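Local coordinates for protein tonb-dependent siderophore receptor (Acinetobacter baumannii, PDB 5FR8) that probably takes part in the first step of iron uptake across the outer membrane by binding iron-chelating siderophores, at residues L347-F352 and E373-R378; D377-N382 and S406-R411; S439-N444 and K467-P472. All coordinates share one frame; numbering follows the deposited sequence.

Interaction 1: residues L347-F352 and E373-R378; sequences LETLRF and EWVEDR
Arg351 and Glu373 form a salt bridge, Arg351 NH1 to Glu373 OE2 at 2.7 Å. With CG anti to the backbone N (chi1 175°), the arginine runs past Val375 and then bends at chi3, which brings NH1 round to the carboxylate. Val375 CG2 lies over one face of the guanidinium, 3.7 Å from Arg351 NH2, so an apolar branch backs the ion pair. Glu373 is shared, since its OE1 makes a second salt bridge with Arg434.

Further along the same face, Thr349 OG1 donates to Asp377 OD1 at 2.6 Å. The hydroxyl meets the anti side of the carboxylate, 34° out of its plane. OG1 also bonds Asn105 of the plug domain, consistent with this face being turned to the inside of the barrel of a TonB-dependent receptor.

The frame is a beta hairpin: strands 343-361 and 365-380 run antiparallel, with backbone bonds such as Leu350 N to Glu376 O (2.9 Å) and Phe352 N to Trp374 O (2.6 Å).

On the other face, the Phe352 and Trp374 rings are near parallel but slid apart. Centroids of the phenyl and the five-membered ring are 6.0 Å apart, and contact is confined to CD2 of Phe352 and CD1 of Trp374, 3.7 Å apart. Different first torsions, with CG of Phe352 anti to the carbonyl carbon and CG of Trp374 anti to the backbone N, set those two atoms against each other.

Interaction 2: residues D377-N382 and S406-R411; sequences DRFKDN and SKMESR
Asp377 and Ser410 exchange a pair of backbone hydrogen bonds, from Asp377 N to Ser410 O at 2.8 Å and from Ser410 N to Asp377 O at 3.0 Å. Phe379 and Met408 repeat the pattern, with Phe379 N donating to Met408 O and Met408 N to Phe379 O. Asp381 N donates to Ser406 O at 2.8 Å, continuing the antiparallel register to where the two segments lead into the long connection between strands 365-380 and 407-422 of the barrel.

The polar side chains at that end turn to partners outside the pairing. Asp381 OD2 bonds the hydroxyl of Tyr475 and OD1 accepts from Ser384 N, so both oxygens of this buried carboxylate are engaged. The hydroxyl of Ser406 pairs with Asp404. At the other end, the hydroxyl of Ser410 has a weak bond to His438.

Between these polar groups lies an apolar patch. Met408 CE touches CD2 of the Phe379 ring at 3.7 Å, while Met408 SD stands 5.4 Å from the Phe379 ring centroid and 85° off its normal, a Met-aromatic contact at the edge. Met474 of helix 474-477 packs on both residues, on the face that also carries Asp377.

The opposite face carries charges. Glu409 OE1 is bridged to Arg411 NH1 (2.9 Å) along its own strand, whereas Arg378 NE and Glu409 OE2, 4.5 Å apart, offer at most a long-range attraction across the strands. Lys380 and Lys407 run side by side, pointing the same way, with their NZ atoms 3.6 Å apart. Both lysines are exposed, and solvent probably screens the repulsion. Cross-strand cohesion therefore rests mainly on the backbone bonds and the Phe379-Met408 patch.

Interaction 3: residues S439-N444 and K467-P472; sequences SKSGSN and KAYKAP
The amide of Asn444 and the ring of Tyr469 slide past each other in opposite directions, their planes 35° apart. Asn444 OD1 approaches Tyr469 CD1 obliquely, at 3.5 Å, and Asn444 CB lies 3.7 Å from Tyr469 CE1. Over one face of the Tyr469 ring, offset toward its rim, is the backbone N of Ala471, 4.1 Å above the plane. Having CG anti to the backbone N (chi1 -176°) sends Tyr469 across to the other segment, with Tyr469 OH 3.6 Å from Ser441 OG, too long for a hydrogen bond. Ser441 has a weak bond to His438 instead, and Ser441 CB packs on Pro472 CD at 3.8 Å.

No hydrogen bond joins 439-444 to 467-472, and the short strand axes come no closer than 9.7 Å. Strands 442-454 and 459-470 are still paired at Lys467, whose backbone bonds Pro447, but part beyond it. The backbone of Asn444 bonds that of Asp436 on strand 427-438, whereas the backbone of Tyr469 bonds Gly149 and Ala471 N makes a weak bond to Ser148, both of the plug domain. A barrel hairpin whose strands separate at one end, the second contacting the plug, is consistent with the plug-in-barrel architecture of TonB-dependent receptors.

All three contacts belong to the barrel and are partly buried, but they hold it differently. Interactions 1 and 2 lie on the two flanks of strand 365-380 and share Asp377 and Arg378. They also touch directly, with Trp374 CH2 packed 3.7 Å from Arg411 CD. Both are true strand pairings, and interaction 2 runs on toward the connection between its strands, with exposed lysines side by side on one face near that end. Interaction 3 is a side-chain contact across a gap, with the smallest buried surface (253 Å² against 587 and 542 Å²) and no hydrogen bond between its segments. A probable bond from Ser439 N to Arg411 O ties it to interaction 2, whereas interactions 1 and 3 do not touch, their nearest atoms about 8 Å apart.

Interaction 1: residues L347-F352 and E373-R378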
loop_
_atom_site.group_PDB
_atom_site.type_symbol
_atom_site.label_atom_id
_atom_site.label_comp_id
_atom_site.label_asym_id
_atom_site.label_seq_id
_atom_site.Cartn_x
_atom_site.Cartn_y
_atom_site.Cartn_z
ATOM N N LEU A 347 4.438 2.863 -17.458
ATOM C CA LEU A 347 5.440 3.259 -16.459
ATOM C C LEU A 347 6.608 2.291 -16.389
ATOM O O LEU A 347 6.460 1.114 -16.042
ATOM C CB LEU A 347 4.832 3.321 -15.078
ATOM C CG LEU A 347 5.767 3.713 -13.916
ATOM C CD1 LEU A 347 6.441 5.055 -14.144
ATOM C CD2 LEU A 347 4.969 3.736 -12.637
ATOM N N GLU A 348 7.781 2.806 -16.714
ATOM C CA GLU A 348 8.976 2.007 -16.713
ATOM C C GLU A 348 9.854 2.510 -15.599
ATOM O O GLU A 348 10.046 3.735 -15.450
ATOM C CB GLU A 348 9.749 2.145 -18.014
ATOM C CG GLU A 348 9.047 1.614 -19.217
ATOM C CD GLU A 348 9.846 1.853 -20.494
ATOM O OE1 GLU A 348 10.954 1.298 -20.618
ATOM O OE2 GLU A 348 9.350 2.599 -21.365
ATOM N N THR A 349 10.402 1.558 -14.852
ATOM C CA THR A 349 11.361 1.849 -13.837
ATOM C C THR A 349 12.645 1.005 -14.045
ATOM O O THR A 349 12.615 -0.226 -14.185
ATOM C CB THR A 349 10.765 1.555 -12.469
ATOM O OG1 THR A 349 9.588 2.369 -12.260
ATOM C CG2 THR A 349 11.793 1.810 -11.382
ATOM N N LEU A 350 13.776 1.697 -14.064
ATOM C CA LEU A 350 15.060 1.031 -14.037
ATOM C C LEU A 350 15.696 1.372 -12.701
ATOM O O LEU A 350 15.661 2.529 -12.277
ATOM C CB LEU A 350 15.923 1.483 -15.224
ATOM C CG LEU A 350 17.334 0.900 -15.323
ATOM C CD1 LEU A 350 17.335 -0.623 -15.441
ATOM C CD2 LEU A 350 18.072 1.524 -16.493
ATOM N N ARG A 351 16.237 0.378 -12.012
ATOM C CA ARG A 351 16.816 0.639 -10.702
ATOM C C ARG A 351 18.089 -0.160 -10.467
ATOM O O ARG A 351 18.172 -1.345 -10.805
ATOM C CB ARG A 351 15.809 0.325 -9.604
ATOM C CG ARG A 351 16.371 0.467 -8.189
ATOM C CD ARG A 351 15.418 -0.100 -7.154
ATOM N NE ARG A 351 14.109 0.539 -7.295
ATOM C CZ ARG A 351 13.671 1.540 -6.534
ATOM N NH1 ARG A 351 14.426 2.022 -5.550
ATOM N NH2 ARG A 351 12.468 2.050 -6.754
ATOM N N PHE A 352 19.081 0.485 -9.877
ATOM C CA PHE A 352 20.317 -0.198 -9.566
ATOM C C PHE A 352 20.632 -0.025 -8.108
ATOM O O PHE A 352 20.386 1.033 -7.530
ATOM C CB PHE A 352 21.489 0.370 -10.378
ATOM C CG PHE A 352 21.379 0.141 -11.856
ATOM C CD1 PHE A 352 21.407 -1.145 -12.378
ATOM C CD2 PHE A 352 21.263 1.216 -12.727
ATOM C CE1 PHE A 352 21.318 -1.352 -13.745
ATOM C CE2 PHE A 352 21.172 1.012 -14.085
ATOM C CZ PHE A 352 21.199 -0.271 -14.599
ATOM N N GLU A 373 22.378 3.648 -4.528
ATOM C CA GLU A 373 21.121 3.343 -5.196
ATOM C C GLU A 373 20.869 4.356 -6.318
ATOM O O GLU A 373 21.109 5.553 -6.145
ATOM C CB GLU A 373 19.968 3.367 -4.185
ATOM C CG GLU A 373 18.659 2.803 -4.715
ATOM C CD GLU A 373 17.581 2.705 -3.632
ATOM O OE1 GLU A 373 17.897 2.376 -2.444
ATOM O OE2 GLU A 373 16.409 2.958 -3.982
ATOM N N TRP A 374 20.416 3.860 -7.469
ATOM C CA TRP A 374 20.022 4.705 -8.590
ATOM C C TRP A 374 18.702 4.205 -9.099
ATOM O O TRP A 374 18.555 2.998 -9.357
ATOM C CB TRP A 374 21.020 4.629 -9.753
ATOM C CG TRP A 374 20.465 5.179 -11.046
ATOM C CD1 TRP A 374 19.764 4.496 -12.009
ATOM C CD2 TRP A 374 20.557 6.531 -11.507
ATOM N NE1 TRP A 374 19.416 5.347 -13.042
ATOM C CE2 TRP A 374 19.889 6.599 -12.756
ATOM C CE3 TRP A 374 21.143 7.698 -10.988
ATOM C CZ2 TRP A 374 19.788 7.781 -13.480
ATOM C CZ3 TRP A 374 21.054 8.877 -11.718
ATOM C CH2 TRP A 374 20.381 8.912 -12.942
ATOM N N VAL A 375 17.755 5.123 -9.258
ATOM C CA VAL A 375 16.471 4.767 -9.849
ATOM C C VAL A 375 15.989 5.826 -10.845
ATOM O O VAL A 375 15.975 7.018 -10.533
ATOM C CB VAL A 375 15.394 4.509 -8.767
ATOM C CG1 VAL A 375 15.109 5.755 -7.952
ATOM C CG2 VAL A 375 14.110 4.042 -9.423
ATOM N N GLU A 376 15.597 5.385 -12.040
ATOM C CA GLU A 376 14.966 6.271 -12.999
ATOM C C GLU A 376 13.587 5.744 -13.364
ATOM O O GLU A 376 13.411 4.545 -13.612
ATOM C CB GLU A 376 15.822 6.399 -14.239
ATOM C CG GLU A 376 15.267 7.314 -15.326
ATOM C CD GLU A 376 16.239 7.463 -16.500
ATOM O OE1 GLU A 376 17.466 7.452 -16.242
ATOM O OE2 GLU A 376 15.794 7.586 -17.677
ATOM N N ASP A 377 12.622 6.659 -13.405
ATOM C CA ASP A 377 11.265 6.353 -13.855
ATOM C C ASP A 377 10.915 7.096 -15.158
ATOM O O ASP A 377 11.167 8.309 -15.255
ATOM C CB ASP A 377 10.248 6.769 -12.793
ATOM C CG ASP A 377 10.276 5.884 -11.569
ATOM O OD1 ASP A 377 10.529 4.680 -11.701
ATOM O OD2 ASP A 377 10.025 6.391 -10.466
ATOM N N ARG A 378 10.344 6.380 -16.146
ATOM C CA ARG A 378 9.713 7.046 -17.314
ATOM C C ARG A 378 8.229 6.725 -17.407
ATOM O O ARG A 378 7.813 5.580 -17.273
ATOM C CB ARG A 378 10.401 6.677 -18.615
ATOM C CG ARG A 378 11.890 6.942 -18.592
ATOM C CD ARG A 378 12.309 7.702 -19.831
ATOM N NE ARG A 378 13.618 7.267 -20.279
ATOM C CZ ARG A 378 13.836 6.104 -20.881
ATOM N NH1 ARG A 378 12.830 5.258 -21.095
ATOM N NH2 ARG A 378 15.063 5.784 -21.267
#

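Interaction 2: residues D377-N382 and S406-R411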
loop_
_atom_site.group_PDB
_atom_site.type_symbol
_atom_site.label_atom_id
_atom_site.label_comp_id
_atom_site.label_asym_id
_atom_site.label_seq_id
_atom_site.Cartn_x
_atom_site.Cartn_y
_atom_site.Cartn_z
ATOM N N ASP A 377 12.622 6.659 -13.405
ATOM C CA ASP A 377 11.265 6.353 -13.855
ATOM C C ASP A 377 10.915 7.096 -15.158
ATOM O O ASP A 377 11.167 8.309 -15.255
ATOM C CB ASP A 377 10.248 6.769 -12.793
ATOM C CG ASP A 377 10.276 5.884 -11.569
ATOM O OD1 ASP A 377 10.529 4.680 -11.701
ATOM O OD2 ASP A 377 10.025 6.391 -10.466
ATOM N N ARG A 378 10.344 6.380 -16.146
ATOM C CA ARG A 378 9.713 7.046 -17.314
ATOM C C ARG A 378 8.229 6.725 -17.407
ATOM O O ARG A 378 7.813 5.580 -17.273
ATOM C CB ARG A 378 10.401 6.677 -18.615
ATOM C CG ARG A 378 11.890 6.942 -18.592
ATOM C CD ARG A 378 12.309 7.702 -19.831
ATOM N NE ARG A 378 13.618 7.267 -20.279
ATOM C CZ ARG A 378 13.836 6.104 -20.881
ATOM N NH1 ARG A 378 12.830 5.258 -21.095
ATOM N NH2 ARG A 378 15.063 5.784 -21.267
ATOM N N PHE A 379 7.427 7.752 -17.634
ATOM C CA PHE A 379 5.981 7.604 -17.599
ATOM C C PHE A 379 5.361 8.277 -18.812
ATOM O O PHE A 379 5.645 9.422 -19.093
ATOM C CB PHE A 379 5.467 8.257 -16.321
ATOM C CG PHE A 379 4.016 7.982 -16.015
ATOM C CD1 PHE A 379 3.520 6.685 -16.020
ATOM C CD2 PHE A 379 3.166 9.020 -15.653
ATOM C CE1 PHE A 379 2.199 6.431 -15.701
ATOM C CE2 PHE A 379 1.836 8.770 -15.354
ATOM C CZ PHE A 379 1.349 7.472 -15.382
ATOM N N LYS A 380 4.542 7.543 -19.544
ATOM C CA LYS A 380 3.683 8.116 -20.599
ATOM C C LYS A 380 2.232 8.088 -20.080
ATOM O O LYS A 380 1.746 7.020 -19.634
ATOM C CB LYS A 380 3.848 7.339 -21.930
ATOM C CG LYS A 380 3.418 8.083 -23.202
ATOM C CD LYS A 380 3.293 7.219 -24.476
ATOM C CE LYS A 380 3.503 8.000 -25.801
ATOM N NZ LYS A 380 4.078 7.179 -26.934
ATOM N N ASP A 381 1.579 9.262 -20.086
ATOM C CA ASP A 381 0.130 9.396 -19.794
ATOM C C ASP A 381 -0.467 10.532 -20.631
ATOM O O ASP A 381 -0.226 11.710 -20.365
ATOM C CB ASP A 381 -0.122 9.656 -18.310
ATOM C CG ASP A 381 -1.626 9.740 -17.946
ATOM O OD1 ASP A 381 -2.457 10.062 -18.837
ATOM O OD2 ASP A 381 -1.963 9.499 -16.749
ATOM N N ASN A 382 -1.230 10.166 -21.660
ATOM C CA ASN A 382 -1.760 11.151 -22.591
ATOM C C ASN A 382 -3.230 11.479 -22.392
ATOM O O ASN A 382 -3.771 12.344 -23.071
ATOM C CB ASN A 382 -1.519 10.720 -24.035
ATOM C CG ASN A 382 -1.418 11.910 -24.958
ATOM O OD1 ASN A 382 -0.524 12.740 -24.806
ATOM N ND2 ASN A 382 -2.360 12.032 -25.887
ATOM N N SER A 406 2.905 14.788 -21.995
ATOM C CA SER A 406 2.473 13.393 -21.881
ATOM C C SER A 406 3.535 12.497 -21.280
ATOM O O SER A 406 3.276 11.338 -20.997
ATOM C CB SER A 406 2.060 12.851 -23.255
ATOM O OG SER A 406 3.194 12.492 -24.041
ATOM N N LYS A 407 4.745 13.027 -21.110
ATOM C CA LYS A 407 5.915 12.215 -20.728
ATOM C C LYS A 407 6.609 12.833 -19.555
ATOM O O LYS A 407 6.979 13.999 -19.598
ATOM C CB LYS A 407 6.900 12.062 -21.900
ATOM C CG LYS A 407 6.229 11.488 -23.136
ATOM C CD LYS A 407 7.130 10.654 -24.028
ATOM C CE LYS A 407 6.251 9.778 -24.925
ATOM N NZ LYS A 407 6.806 9.509 -26.284
ATOM N N MET A 408 6.777 12.041 -18.506
ATOM C CA MET A 408 7.359 12.514 -17.264
ATOM C C MET A 408 8.573 11.664 -16.876
ATOM O O MET A 408 8.535 10.431 -17.023
ATOM C CB MET A 408 6.283 12.459 -16.181
ATOM C CG MET A 408 5.203 13.516 -16.382
ATOM S SD MET A 408 3.560 13.038 -15.806
ATOM C CE MET A 408 2.832 12.327 -17.279
ATOM N N GLU A 409 9.636 12.327 -16.395
ATOM C CA GLU A 409 10.886 11.671 -15.940
ATOM C C GLU A 409 11.082 11.891 -14.457
ATOM O O GLU A 409 10.757 12.965 -13.953
ATOM C CB GLU A 409 12.152 12.256 -16.635
ATOM C CG GLU A 409 12.381 11.788 -18.059
ATOM C CD GLU A 409 13.843 11.471 -18.371
ATOM O OE1 GLU A 409 14.566 11.003 -17.466
ATOM O OE2 GLU A 409 14.277 11.663 -19.535
ATOM N N SER A 410 11.687 10.911 -13.784
ATOM C CA SER A 410 12.116 11.052 -12.376
ATOM C C SER A 410 13.413 10.295 -12.141
ATOM O O SER A 410 13.582 9.171 -12.617
ATOM C CB SER A 410 11.047 10.501 -11.454
ATOM O OG SER A 410 11.274 10.905 -10.151
ATOM N N ARG A 411 14.346 10.912 -11.425
ATOM C CA ARG A 411 15.605 10.254 -11.113
ATOM C C ARG A 411 15.977 10.529 -9.660
ATOM O O ARG A 411 15.905 11.669 -9.179
ATOM C CB ARG A 411 16.711 10.718 -12.051
ATOM C CG ARG A 411 16.561 10.220 -13.482
ATOM C CD ARG A 411 17.619 10.751 -14.462
ATOM N NE ARG A 411 17.749 12.209 -14.479
ATOM C CZ ARG A 411 16.824 13.069 -14.916
ATOM N NH1 ARG A 411 15.633 12.653 -15.378
ATOM N NH2 ARG A 411 17.092 14.374 -14.872
#

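Interaction 3: residues S439-N444 and K467-P472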
loop_
_atom_site.group_PDB
_atom_site.type_symbol
_atom_site.label_atom_id
_atom_site.label_comp_id
_atom_site.label_asym_id
_atom_site.label_seq_id
_atom_site.Cartn_x
_atom_site.Cartn_y
_atom_site.Cartn_z
ATOM N N SER A 439 15.685 14.402 -9.012
ATOM C CA SER A 439 15.868 15.295 -10.161
ATOM C C SER A 439 15.007 16.556 -10.112
ATOM O O SER A 439 15.405 17.574 -10.657
ATOM C CB SER A 439 15.628 14.549 -11.488
ATOM O OG SER A 439 14.242 14.407 -11.802
ATOM N N LYS A 440 13.835 16.498 -9.483
ATOM C CA LYS A 440 13.002 17.695 -9.309
ATOM C C LYS A 440 13.131 18.340 -7.927
ATOM O O LYS A 440 13.226 19.566 -7.837
ATOM C CB LYS A 440 11.529 17.376 -9.532
ATOM C CG LYS A 440 11.081 17.302 -10.977
ATOM C CD LYS A 440 11.638 16.060 -11.672
ATOM C CE LYS A 440 11.219 16.001 -13.133
ATOM N NZ LYS A 440 9.749 16.188 -13.175
ATOM N N SER A 441 13.122 17.538 -6.858
ATOM C CA SER A 441 12.909 18.093 -5.517
ATOM C C SER A 441 14.184 18.591 -4.815
ATOM O O SER A 441 14.093 19.378 -3.885
ATOM C CB SER A 441 12.149 17.108 -4.606
ATOM O OG SER A 441 13.020 16.187 -3.958
ATOM N N GLY A 442 15.355 18.130 -5.244
ATOM C CA GLY A 442 16.612 18.470 -4.581
ATOM C C GLY A 442 17.183 17.325 -3.768
ATOM O O GLY A 442 16.723 16.183 -3.874
ATOM N N SER A 443 18.189 17.617 -2.944
ATOM C CA SER A 443 18.781 16.575 -2.104
ATOM C C SER A 443 18.242 16.650 -0.689
ATOM O O SER A 443 17.686 17.661 -0.312
ATOM C CB SER A 443 20.302 16.664 -2.083
ATOM O OG SER A 443 20.711 17.943 -1.677
ATOM N N ASN A 444 18.409 15.566 0.073
ATOM C CA ASN A 444 17.842 15.444 1.422
ATOM C C ASN A 444 18.532 14.389 2.325
ATOM O O ASN A 444 18.757 13.235 1.903
ATOM C CB ASN A 444 16.345 15.126 1.334
ATOM C CG ASN A 444 15.822 14.443 2.591
ATOM O OD1 ASN A 444 16.151 13.281 2.874
ATOM N ND2 ASN A 444 15.004 15.149 3.343
ATOM N N LYS A 467 14.368 9.646 10.268
ATOM C CA LYS A 467 13.748 10.640 9.418
ATOM C C LYS A 467 13.493 10.047 8.052
ATOM O O LYS A 467 14.424 9.839 7.287
ATOM C CB LYS A 467 14.641 11.871 9.289
ATOM C CG LYS A 467 13.966 13.072 8.665
ATOM C CD LYS A 467 14.980 14.054 8.122
ATOM C CE LYS A 467 14.302 15.335 7.696
ATOM N NZ LYS A 467 15.273 16.319 7.168
ATOM N N ALA A 468 12.222 9.806 7.747
ATOM C CA ALA A 468 11.835 9.204 6.493
ATOM C C ALA A 468 11.747 10.220 5.357
ATOM O O ALA A 468 11.646 11.431 5.593
ATOM C CB ALA A 468 10.529 8.475 6.658
ATOM N N TYR A 469 11.793 9.694 4.126
ATOM C CA TYR A 469 11.797 10.472 2.895
ATOM C C TYR A 469 10.571 10.089 2.039
ATOM O O TYR A 469 10.126 8.941 2.057
ATOM C CB TYR A 469 13.091 10.131 2.132
ATOM C CG TYR A 469 13.382 10.888 0.835
ATOM C CD1 TYR A 469 13.540 12.284 0.831
ATOM C CD2 TYR A 469 13.552 10.215 -0.381
ATOM C CE1 TYR A 469 13.821 12.987 -0.350
ATOM C CE2 TYR A 469 13.830 10.915 -1.560
ATOM C CZ TYR A 469 13.960 12.296 -1.549
ATOM O OH TYR A 469 14.248 13.018 -2.699
ATOM N N LYS A 470 10.042 11.038 1.272
ATOM C CA LYS A 470 9.272 10.693 0.061
ATOM C C LYS A 470 9.330 11.813 -0.993
ATOM O O LYS A 470 8.967 12.963 -0.709
ATOM C CB LYS A 470 7.814 10.368 0.374
ATOM C CG LYS A 470 7.008 10.097 -0.886
ATOM C CD LYS A 470 5.578 9.663 -0.597
ATOM C CE LYS A 470 4.813 9.429 -1.881
ATOM N NZ LYS A 470 4.469 10.707 -2.581
ATOM N N ALA A 471 9.812 11.472 -2.189
ATOM C CA ALA A 471 9.802 12.403 -3.297
ATOM C C ALA A 471 8.386 12.617 -3.821
ATOM O O ALA A 471 7.529 11.732 -3.724
ATOM C CB ALA A 471 10.700 11.895 -4.420
ATOM N N PRO A 472 8.137 13.789 -4.419
ATOM C CA PRO A 472 6.813 13.978 -4.976
ATOM C C PRO A 472 6.469 12.836 -5.910
ATOM O O PRO A 472 7.357 12.253 -6.490
ATOM C CB PRO A 472 6.922 15.310 -5.734
ATOM C CG PRO A 472 8.093 15.994 -5.130
ATOM C CD PRO A 472 9.038 14.909 -4.731
#